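Local structure of thiosulfate sulfurtransferase RDL2, mitochondrial (Saccharomyces cerevisiae, 6K6R) at residues I134-W137 and L138-G142; Y33-D36 and Q37-L41; G81-E84 and K85-H88. The protein catalyses the transfer of sulfane sulfur from thiosulfate to cyanide, giving thiocyanate and sulfite, and works in mitochondria. One frame throughout, in Å; residues are numbered along the deposited sequence.

Contact 1: residues I134-W137 and L138-G142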
ATOM      1  N   ILE A 134      -3.478   8.307   7.089  1.00 30.05           N
ATOM      2  CA  ILE A 134      -2.673   7.914   8.243  1.00 33.13           C
ATOM      3  C   ILE A 134      -3.061   8.738   9.464  1.00 27.65           C
ATOM      4  O   ILE A 134      -3.136   8.220  10.585  1.00 28.03           O
ATOM      5  CB  ILE A 134      -1.172   8.040   7.916  1.00 29.17           C
ATOM      6  CG1 ILE A 134      -0.734   6.900   6.996  1.00 39.57           C
ATOM      7  CG2 ILE A 134      -0.336   8.049   9.187  1.00 27.15           C
ATOM      8  CD1 ILE A 134      -0.575   5.572   7.704  1.00 34.74           C
ATOM      9  N   THR A 135      -3.332  10.030   9.263  1.00 27.77           N
ATOM     10  CA  THR A 135      -3.818  10.865  10.357  1.00 27.10           C
ATOM     11  C   THR A 135      -5.156  10.358  10.882  1.00 29.91           C
ATOM     12  O   THR A 135      -5.366  10.284  12.099  1.00 39.69           O
ATOM     13  CB  THR A 135      -3.940  12.318   9.894  1.00 24.46           C
ATOM     14  OG1 THR A 135      -2.654  12.803   9.488  1.00 31.74           O
ATOM     15  CG2 THR A 135      -4.477  13.195  11.013  1.00 21.94           C
ATOM     16  N   GLU A 136      -6.071  10.003   9.976  1.00 28.83           N
ATOM     17  CA  GLU A 136      -7.346   9.423  10.389  1.00 35.19           C
ATOM     18  C   GLU A 136      -7.141   8.088  11.090  1.00 35.21           C
ATOM     19  O   GLU A 136      -7.819   7.786  12.080  1.00 35.58           O
ATOM     20  CB  GLU A 136      -8.257   9.254   9.172  1.00 29.39           C
ATOM     21  CG  GLU A 136      -9.732   9.100   9.505  1.00 31.50           C
ATOM     22  CD  GLU A 136     -10.575   8.779   8.284  1.00 47.43           C
ATOM     23  OE1 GLU A 136     -10.445   9.491   7.265  1.00 55.02           O
ATOM     24  OE2 GLU A 136     -11.371   7.818   8.344  1.00 46.38           O
ATOM     25  N   TRP A 137      -6.211   7.274  10.586  1.00 33.75           N
ATOM     26  CA  TRP A 137      -5.920   5.985  11.203  1.00 23.14           C
ATOM     27  C   TRP A 137      -5.381   6.164  12.618  1.00 31.10           C
ATOM     28  O   TRP A 137      -5.837   5.502  13.558  1.00 34.09           O
ATOM     29  CB  TRP A 137      -4.928   5.216  10.327  1.00 24.10           C
ATOM     30  CG  TRP A 137      -4.112   4.178  11.039  1.00 28.09           C
ATOM     31  CD1 TRP A 137      -2.926   4.369  11.691  1.00 30.77           C
ATOM     32  CD2 TRP A 137      -4.404   2.778  11.142  1.00 32.61           C
ATOM     33  NE1 TRP A 137      -2.472   3.178  12.205  1.00 32.41           N
ATOM     34  CE2 TRP A 137      -3.360   2.187  11.881  1.00 33.39           C
ATOM     35  CE3 TRP A 137      -5.451   1.971  10.686  1.00 28.52           C
ATOM     36  CZ2 TRP A 137      -3.333   0.826  12.175  1.00 35.78           C
ATOM     37  CZ3 TRP A 137      -5.422   0.619  10.980  1.00 29.98           C
ATOM     38  CH2 TRP A 137      -4.371   0.060  11.717  1.00 37.08           C
ATOM     39  N   LEU A 138      -4.410   7.065  12.788  1.00 31.27           N
ATOM     40  CA  LEU A 138      -3.849   7.306  14.114  1.00 33.01           C
ATOM     41  C   LEU A 138      -4.860   7.962  15.045  1.00 32.67           C
ATOM     42  O   LEU A 138      -4.807   7.750  16.261  1.00 36.24           O
ATOM     43  CB  LEU A 138      -2.593   8.171  14.003  1.00 29.85           C
ATOM     44  CG  LEU A 138      -1.383   7.532  13.322  1.00 35.06           C
ATOM     45  CD1 LEU A 138      -0.291   8.562  13.080  1.00 35.30           C
ATOM     46  CD2 LEU A 138      -0.858   6.380  14.155  1.00 29.31           C
ATOM     47  N   ALA A 139      -5.782   8.759  14.499  1.00 31.18           N
ATOM     48  CA  ALA A 139      -6.786   9.401  15.339  1.00 30.65           C
ATOM     49  C   ALA A 139      -7.750   8.387  15.938  1.00 35.87           C
ATOM     50  O   ALA A 139      -8.301   8.620  17.020  1.00 34.14           O
ATOM     51  CB  ALA A 139      -7.550  10.455  14.537  1.00 20.53           C
ATOM     52  N   LYS A 140      -7.965   7.261  15.258  1.00 36.53           N
ATOM     53  CA  LYS A 140      -8.856   6.212  15.731  1.00 37.84           C
ATOM     54  C   LYS A 140      -8.129   5.143  16.544  1.00 35.34           C
ATOM     55  O   LYS A 140      -8.669   4.048  16.735  1.00 41.90           O
ATOM     56  CB  LYS A 140      -9.588   5.571  14.550  1.00 28.84           C
ATOM     57  CG  LYS A 140     -10.474   6.539  13.779  1.00 37.46           C
ATOM     58  CD  LYS A 140     -10.996   5.919  12.492  1.00 42.58           C
ATOM     59  CE  LYS A 140     -11.983   6.845  11.797  1.00 42.10           C
ATOM     60  NZ  LYS A 140     -13.216   7.053  12.605  1.00 51.61           N
ATOM     61  N   GLY A 141      -6.921   5.435  17.021  1.00 29.66           N
ATOM     62  CA  GLY A 141      -6.196   4.519  17.878  1.00 36.92           C
ATOM     63  C   GLY A 141      -5.229   3.590  17.180  1.00 42.83           C
ATOM     64  O   GLY A 141      -4.768   2.625  17.802  1.00 37.87           O
ATOM     65  N   GLY A 142      -4.897   3.849  15.915  1.00 34.48           N
ATOM     66  CA  GLY A 142      -4.010   2.966  15.178  1.00 26.36           C
ATOM     67  C   GLY A 142      -2.557   3.021  15.602  1.00 38.19           C
ATOM     68  O   GLY A 142      -1.760   2.214  15.109  1.00 37.53           O
TER

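Contact 2: residues Y33-D36 and Q37-L41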
ATOM      1  N   TYR A  33     -11.660  -1.092   2.033  1.00 34.57           N
ATOM      2  CA  TYR A  33     -11.390  -1.639   3.354  1.00 28.25           C
ATOM      3  C   TYR A  33     -11.684  -0.598   4.427  1.00 33.94           C
ATOM      4  O   TYR A  33     -11.560   0.607   4.198  1.00 35.06           O
ATOM      5  CB  TYR A  33      -9.935  -2.105   3.471  1.00 24.91           C
ATOM      6  CG  TYR A  33      -9.645  -3.411   2.767  1.00 36.91           C
ATOM      7  CD1 TYR A  33      -9.533  -3.467   1.384  1.00 26.13           C
ATOM      8  CD2 TYR A  33      -9.481  -4.587   3.486  1.00 31.34           C
ATOM      9  CE1 TYR A  33      -9.268  -4.659   0.736  1.00 30.70           C
ATOM     10  CE2 TYR A  33      -9.215  -5.785   2.847  1.00 20.52           C
ATOM     11  CZ  TYR A  33      -9.110  -5.814   1.474  1.00 33.74           C
ATOM     12  OH  TYR A  33      -8.845  -7.003   0.834  1.00 43.91           O
ATOM     13  N   THR A  34     -12.072  -1.078   5.606  1.00 29.41           N
ATOM     14  CA  THR A  34     -12.384  -0.217   6.733  1.00 26.76           C
ATOM     15  C   THR A  34     -11.247  -0.259   7.752  1.00 25.14           C
ATOM     16  O   THR A  34     -10.259  -0.979   7.591  1.00 30.79           O
ATOM     17  CB  THR A  34     -13.709  -0.629   7.375  1.00 21.90           C
ATOM     18  OG1 THR A  34     -13.618  -1.984   7.831  1.00 30.40           O
ATOM     19  CG2 THR A  34     -14.844  -0.514   6.370  1.00 21.35           C
ATOM     20  N   PHE A  35     -11.396   0.530   8.818  1.00 22.84           N
ATOM     21  CA  PHE A  35     -10.381   0.566   9.868  1.00 22.88           C
ATOM     22  C   PHE A  35     -10.187  -0.812  10.489  1.00 33.02           C
ATOM     23  O   PHE A  35      -9.052  -1.267  10.676  1.00 32.15           O
ATOM     24  CB  PHE A  35     -10.771   1.592  10.933  1.00 34.04           C
ATOM     25  CG  PHE A  35      -9.830   1.643  12.107  1.00 32.07           C
ATOM     26  CD1 PHE A  35      -8.727   2.481  12.091  1.00 36.56           C
ATOM     27  CD2 PHE A  35     -10.057   0.865  13.231  1.00 36.09           C
ATOM     28  CE1 PHE A  35      -7.862   2.533  13.170  1.00 36.11           C
ATOM     29  CE2 PHE A  35      -9.195   0.911  14.311  1.00 41.51           C
ATOM     30  CZ  PHE A  35      -8.097   1.746  14.281  1.00 41.20           C
ATOM     31  N   ASP A  36     -11.289  -1.494  10.813  1.00 39.61           N
ATOM     32  CA  ASP A  36     -11.193  -2.795  11.465  1.00 34.05           C
ATOM     33  C   ASP A  36     -10.555  -3.834  10.549  1.00 29.71           C
ATOM     34  O   ASP A  36      -9.758  -4.662  11.003  1.00 33.84           O
ATOM     35  CB  ASP A  36     -12.576  -3.257  11.919  1.00 41.98           C
ATOM     36  CG  ASP A  36     -12.990  -2.646  13.242  1.00 47.38           C
ATOM     37  OD1 ASP A  36     -12.096  -2.290  14.039  1.00 44.24           O
ATOM     38  OD2 ASP A  36     -14.208  -2.517  13.483  1.00 62.58           O
ATOM     39  N   GLN A  37     -10.895  -3.807   9.258  1.00 30.39           N
ATOM     40  CA  GLN A  37     -10.290  -4.747   8.320  1.00 30.09           C
ATOM     41  C   GLN A  37      -8.794  -4.507   8.176  1.00 31.13           C
ATOM     42  O   GLN A  37      -8.027  -5.458   7.983  1.00 30.87           O
ATOM     43  CB  GLN A  37     -10.977  -4.648   6.959  1.00 26.15           C
ATOM     44  CG  GLN A  37     -12.445  -5.030   6.977  1.00 26.05           C
ATOM     45  CD  GLN A  37     -13.140  -4.718   5.668  1.00 32.22           C
ATOM     46  OE1 GLN A  37     -13.352  -3.555   5.327  1.00 38.80           O
ATOM     47  NE2 GLN A  37     -13.497  -5.759   4.926  1.00 45.40           N
ATOM     48  N   VAL A  38      -8.361  -3.249   8.263  1.00 32.20           N
ATOM     49  CA  VAL A  38      -6.935  -2.948   8.224  1.00 29.81           C
ATOM     50  C   VAL A  38      -6.282  -3.277   9.561  1.00 27.47           C
ATOM     51  O   VAL A  38      -5.151  -3.774   9.606  1.00 30.20           O
ATOM     52  CB  VAL A  38      -6.717  -1.477   7.826  1.00 32.51           C
ATOM     53  CG1 VAL A  38      -5.245  -1.130   7.851  1.00 26.78           C
ATOM     54  CG2 VAL A  38      -7.294  -1.214   6.444  1.00 30.65           C
ATOM     55  N   ARG A  39      -6.982  -3.015  10.667  1.00 30.93           N
ATOM     56  CA  ARG A  39      -6.460  -3.385  11.979  1.00 31.32           C
ATOM     57  C   ARG A  39      -6.315  -4.896  12.105  1.00 36.55           C
ATOM     58  O   ARG A  39      -5.366  -5.388  12.729  1.00 30.87           O
ATOM     59  CB  ARG A  39      -7.369  -2.837  13.080  1.00 31.92           C
ATOM     60  CG  ARG A  39      -6.943  -3.220  14.490  1.00 45.03           C
ATOM     61  CD  ARG A  39      -8.110  -3.138  15.462  1.00 52.06           C
ATOM     62  NE  ARG A  39      -7.932  -2.072  16.444  1.00 63.70           N
ATOM     63  CZ  ARG A  39      -8.929  -1.374  16.979  1.00 65.33           C
ATOM     64  NH1 ARG A  39     -10.182  -1.629  16.627  1.00 46.16           N
ATOM     65  NH2 ARG A  39      -8.674  -0.421  17.865  1.00 64.11           N
ATOM     66  N   ASN A  40      -7.245  -5.651  11.515  1.00 31.45           N
ATOM     67  CA  ASN A  40      -7.128  -7.106  11.523  1.00 32.52           C
ATOM     68  C   ASN A  40      -5.947  -7.566  10.679  1.00 33.27           C
ATOM     69  O   ASN A  40      -5.234  -8.501  11.058  1.00 39.84           O
ATOM     70  CB  ASN A  40      -8.424  -7.741  11.017  1.00 43.31           C
ATOM     71  CG  ASN A  40      -9.565  -7.605  12.005  1.00 40.46           C
ATOM     72  OD1 ASN A  40      -9.348  -7.418  13.202  1.00 48.90           O
ATOM     73  ND2 ASN A  40     -10.794  -7.698  11.506  1.00 36.90           N
ATOM     74  N   LEU A  41      -5.723  -6.917   9.534  1.00 39.20           N
ATOM     75  CA  LEU A  41      -4.616  -7.304   8.666  1.00 34.44           C
ATOM     76  C   LEU A  41      -3.267  -6.974   9.289  1.00 36.14           C
ATOM     77  O   LEU A  41      -2.289  -7.696   9.066  1.00 30.44           O
ATOM     78  CB  LEU A  41      -4.754  -6.620   7.306  1.00 46.01           C
ATOM     79  CG  LEU A  41      -5.389  -7.462   6.199  1.00 48.45           C
ATOM     80  CD1 LEU A  41      -5.232  -6.774   4.855  1.00 41.99           C
ATOM     81  CD2 LEU A  41      -4.779  -8.853   6.168  1.00 45.13           C
TER

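Contact 3: residues G81-E84 and K85-H88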
ATOM      1  N   GLY A  81       6.329  -1.079 -12.081  1.00 32.33           N
ATOM      2  CA  GLY A  81       6.734  -1.514 -13.398  1.00 29.59           C
ATOM      3  C   GLY A  81       8.212  -1.794 -13.531  1.00 33.57           C
ATOM      4  O   GLY A  81       8.671  -2.122 -14.631  1.00 26.25           O
ATOM      5  N   LEU A  82       8.972  -1.676 -12.445  1.00 32.44           N
ATOM      6  CA  LEU A  82      10.408  -1.893 -12.500  1.00 38.52           C
ATOM      7  C   LEU A  82      10.719  -3.379 -12.665  1.00 36.63           C
ATOM      8  O   LEU A  82       9.940  -4.235 -12.239  1.00 33.21           O
ATOM      9  CB  LEU A  82      11.078  -1.379 -11.228  1.00 29.83           C
ATOM     10  CG  LEU A  82      11.225   0.130 -11.040  1.00 24.21           C
ATOM     11  CD1 LEU A  82      11.568   0.439  -9.591  1.00 23.50           C
ATOM     12  CD2 LEU A  82      12.287   0.686 -11.975  1.00 24.78           C
ATOM     13  N   PRO A  83      11.848  -3.711 -13.288  1.00 46.87           N
ATOM     14  CA  PRO A  83      12.304  -5.103 -13.275  1.00 40.37           C
ATOM     15  C   PRO A  83      12.532  -5.588 -11.851  1.00 42.16           C
ATOM     16  O   PRO A  83      12.781  -4.805 -10.930  1.00 39.72           O
ATOM     17  CB  PRO A  83      13.610  -5.058 -14.077  1.00 32.19           C
ATOM     18  CG  PRO A  83      13.445  -3.879 -14.977  1.00 35.33           C
ATOM     19  CD  PRO A  83      12.668  -2.870 -14.177  1.00 44.85           C
ATOM     20  N   GLU A  84      12.441  -6.908 -11.680  1.00 42.03           N
ATOM     21  CA  GLU A  84      12.416  -7.488 -10.340  1.00 39.62           C
ATOM     22  C   GLU A  84      13.694  -7.178  -9.567  1.00 52.06           C
ATOM     23  O   GLU A  84      13.643  -6.733  -8.416  1.00 51.58           O
ATOM     24  CB  GLU A  84      12.191  -8.995 -10.433  1.00 44.93           C
ATOM     25  CG  GLU A  84      12.304  -9.724  -9.111  1.00 57.37           C
ATOM     26  CD  GLU A  84      11.648 -11.085  -9.156  1.00 82.97           C
ATOM     27  OE1 GLU A  84      10.671 -11.240  -9.918  1.00 90.50           O
ATOM     28  OE2 GLU A  84      12.111 -11.999  -8.442  1.00 78.79           O
ATOM     29  N   LYS A  85      14.856  -7.412 -10.173  1.00 49.77           N
ATOM     30  CA  LYS A  85      16.099  -7.191  -9.441  1.00 43.91           C
ATOM     31  C   LYS A  85      16.306  -5.719  -9.101  1.00 47.73           C
ATOM     32  O   LYS A  85      16.751  -5.396  -7.993  1.00 56.59           O
ATOM     33  CB  LYS A  85      17.282  -7.720 -10.246  1.00 54.18           C
ATOM     34  CG  LYS A  85      18.592  -7.644  -9.505  1.00 73.76           C
ATOM     35  CD  LYS A  85      19.682  -7.158 -10.439  1.00 61.55           C
ATOM     36  CE  LYS A  85      20.016  -8.204 -11.492  1.00 72.25           C
ATOM     37  NZ  LYS A  85      20.752  -7.596 -12.640  1.00 71.36           N
ATOM     38  N   GLU A  86      16.006  -4.818 -10.037  1.00 38.20           N
ATOM     39  CA  GLU A  86      16.162  -3.397  -9.756  1.00 42.23           C
ATOM     40  C   GLU A  86      15.132  -2.914  -8.743  1.00 41.79           C
ATOM     41  O   GLU A  86      15.414  -1.994  -7.969  1.00 43.42           O
ATOM     42  CB  GLU A  86      16.067  -2.580 -11.047  1.00 33.38           C
ATOM     43  CG  GLU A  86      16.722  -1.206 -10.933  1.00 42.63           C
ATOM     44  CD  GLU A  86      16.173  -0.199 -11.928  1.00 57.19           C
ATOM     45  OE1 GLU A  86      16.080   0.999 -11.577  1.00 40.67           O
ATOM     46  OE2 GLU A  86      15.842  -0.602 -13.063  1.00 46.77           O
ATOM     47  N   PHE A  87      13.936  -3.512  -8.732  1.00 37.74           N
ATOM     48  CA  PHE A  87      12.969  -3.188  -7.689  1.00 36.16           C
ATOM     49  C   PHE A  87      13.531  -3.511  -6.312  1.00 40.18           C
ATOM     50  O   PHE A  87      13.403  -2.712  -5.377  1.00 44.57           O
ATOM     51  CB  PHE A  87      11.659  -3.944  -7.925  1.00 33.07           C
ATOM     52  CG  PHE A  87      10.513  -3.470  -7.066  1.00 32.73           C
ATOM     53  CD1 PHE A  87      10.405  -3.867  -5.741  1.00 29.50           C
ATOM     54  CD2 PHE A  87       9.537  -2.635  -7.587  1.00 33.31           C
ATOM     55  CE1 PHE A  87       9.354  -3.437  -4.955  1.00 35.15           C
ATOM     56  CE2 PHE A  87       8.481  -2.201  -6.803  1.00 29.30           C
ATOM     57  CZ  PHE A  87       8.391  -2.604  -5.486  1.00 39.50           C
ATOM     58  N   HIS A  88      14.161  -4.679  -6.171  1.00 36.34           N
ATOM     59  CA  HIS A  88      14.741  -5.054  -4.887  1.00 47.23           C
ATOM     60  C   HIS A  88      15.930  -4.176  -4.528  1.00 46.21           C
ATOM     61  O   HIS A  88      16.171  -3.920  -3.345  1.00 49.66           O
ATOM     62  CB  HIS A  88      15.159  -6.523  -4.904  1.00 58.71           C
ATOM     63  CG  HIS A  88      15.430  -7.085  -3.544  1.00 55.87           C
ATOM     64  ND1 HIS A  88      16.565  -6.777  -2.824  1.00 57.28           N
ATOM     65  CD2 HIS A  88      14.709  -7.926  -2.765  1.00 56.29           C
ATOM     66  CE1 HIS A  88      16.534  -7.408  -1.664  1.00 51.18           C
ATOM     67  NE2 HIS A  88      15.418  -8.112  -1.604  1.00 63.65           N
TER

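Contact 1: residues I134-W137 and L138-G142
L138 N bonds to I134 O at 2.8 Å, and behind it A139 N reaches T135 O at 2.9 Å and K140 N reaches E136 O at 3.2 Å. The N-H...O angle drops from 167° in the first of these backbone bonds to 137° in the last, so the helical pattern weakens as helix 134-139 runs out. Next G142 N turns back to W137 O, 3.0 Å away, while G141 N closes on L138 O. With G141 at positive phi as the C' residue, this is a Schellman motif, the classic way of ending a helix; a side chain at G141 would jam against the carbonyl O of K140.

The same turn lays G142 on the indole. Its CA sits 3.6 Å from the centroid of the five-membered ring of W137, a CH-pi contact over one face, reached because W137 CG stands anti to the backbone N (chi1 156°). A CB on G142 would run into NE1, which is hydrogen-bonded to Y63 OH.

Among the apolar groups L138 forks: CD1 lies 3.9 Å from I134 CG2, and CD2 lies 3.8 Å from W137 CD1. E136 and K140 run side by side on the exposed flank, but the lysine bends at its last torsion and NZ stays 4.7 Å from E136 OE2, a spacing at which the opposite charges probably attract though the charged atoms do not touch.

Contact 2: residues Y33-D36 and Q37-L41
Q37 sets CG anti to its own carbonyl carbon (chi1 -63°), which folds the side chain back along the helix toward T34, the N-cap residue. Its amide oxygen arrives where two donors can hold it: T34 N at 2.8 Å from Q37 OE1, and T34 OG1 at 3.0 Å from the same atom. They reach OE1 from opposite faces of the amide plane, each tilted out of it. The bond from T34 N to a side chain three residues on is one arm of a capping box.

F35 and R39 both carry CG anti to the backbone N, and the arginine then bends at chi3 (-113°), so that its guanidinium comes across the end of the phenyl ring. F35 CE2 sits over the centre of the guanidinium face, 3.5 Å from R39 CZ, with the two planes 81° apart: the ring offers its edge to that face. At the edge of the guanidinium, NH1 makes a weak, long salt bridge to D36 OD1 at 3.3 Å.

On the buried side Y33 CB packs 4.1 Å from V38 CG2, a hydrophobic staple spanning the N-cap, and Y33 CD2 lies 3.8 Å from Q37 CB. Beyond this turn V38 leans on L51 of strand 49-53, and Y33 OH bonds to E101, joining the helix start to the sheet.

A leucine in place of Q37 would probably leave T34 N and the threonine hydroxyl without their shared acceptor, and the first turn freer to fray. With both bonds in place the amide is kept from turning, and the partial negative charge on OE1 is likely to be drawn toward the positive end of the helix dipole.

Contact 3: residues G81-E84 and K85-H88
The phenyl ring of F87 turns an edge to L82: CD2 lies 4.1 Å from L82 CB, which sits near the ring plane, and 4.2 Å from L82 CD1. Outside the turn, the ring of F91 meets it with the two planes about 45° apart, and I71 and P96 touch it too. The carboxylate of E86 comes at the same leucine from another direction, with L82 CD2 almost equally far from OE1 (3.8 Å) and OE2 (3.9 Å). P83 runs alongside E86, its CD 4.1 Å from OE2.

Here the loop after strand 69-70 enters helix 84-91. P83 holds the N-cap position, and L82 before it pairs with F87 four residues into the helix, the spacing of a hydrophobic staple. F87 keeps CG anti to the backbone N (chi1 -168°), which carries the ring away from the turn while its near edge still meets the leucine.

The backbone takes over at once: F87 N bonds to P83 O at 2.8 Å, nearly in line with the carbonyl, and H88 N bonds to E84 O at 3.1 Å. L82 O is gripped by K95 NZ, a partner beyond the turn.

Proline has no side-chain acceptor for capping the first N-H groups, so the apolar staple is likely to carry more of the weight at this helix start, and the negative charges of E84 and E86 in the first turn would probably interact favourably with the helix dipole.

Along the chain the three contacts come in series, none nested in another and none crossing. Contact 2 opens helix 35-43 just after the edge strand 31-32; contact 3 opens helix 84-91 after the loop that leaves the other edge strand, 69-70; contact 1 closes helix 134-139, following the strand 127-129. Contacts 1 and 2 meet, though more than ninety residues separate them: the indole of W137 packs on F35 and V38, tying the last helix to the first on the same side of the chain's centre, beside the parallel rhodanese sheet. Contact 3 stands alone across the molecule, its centre about 32 Å from that of contact 1 and about 29 Å from that of contact 2.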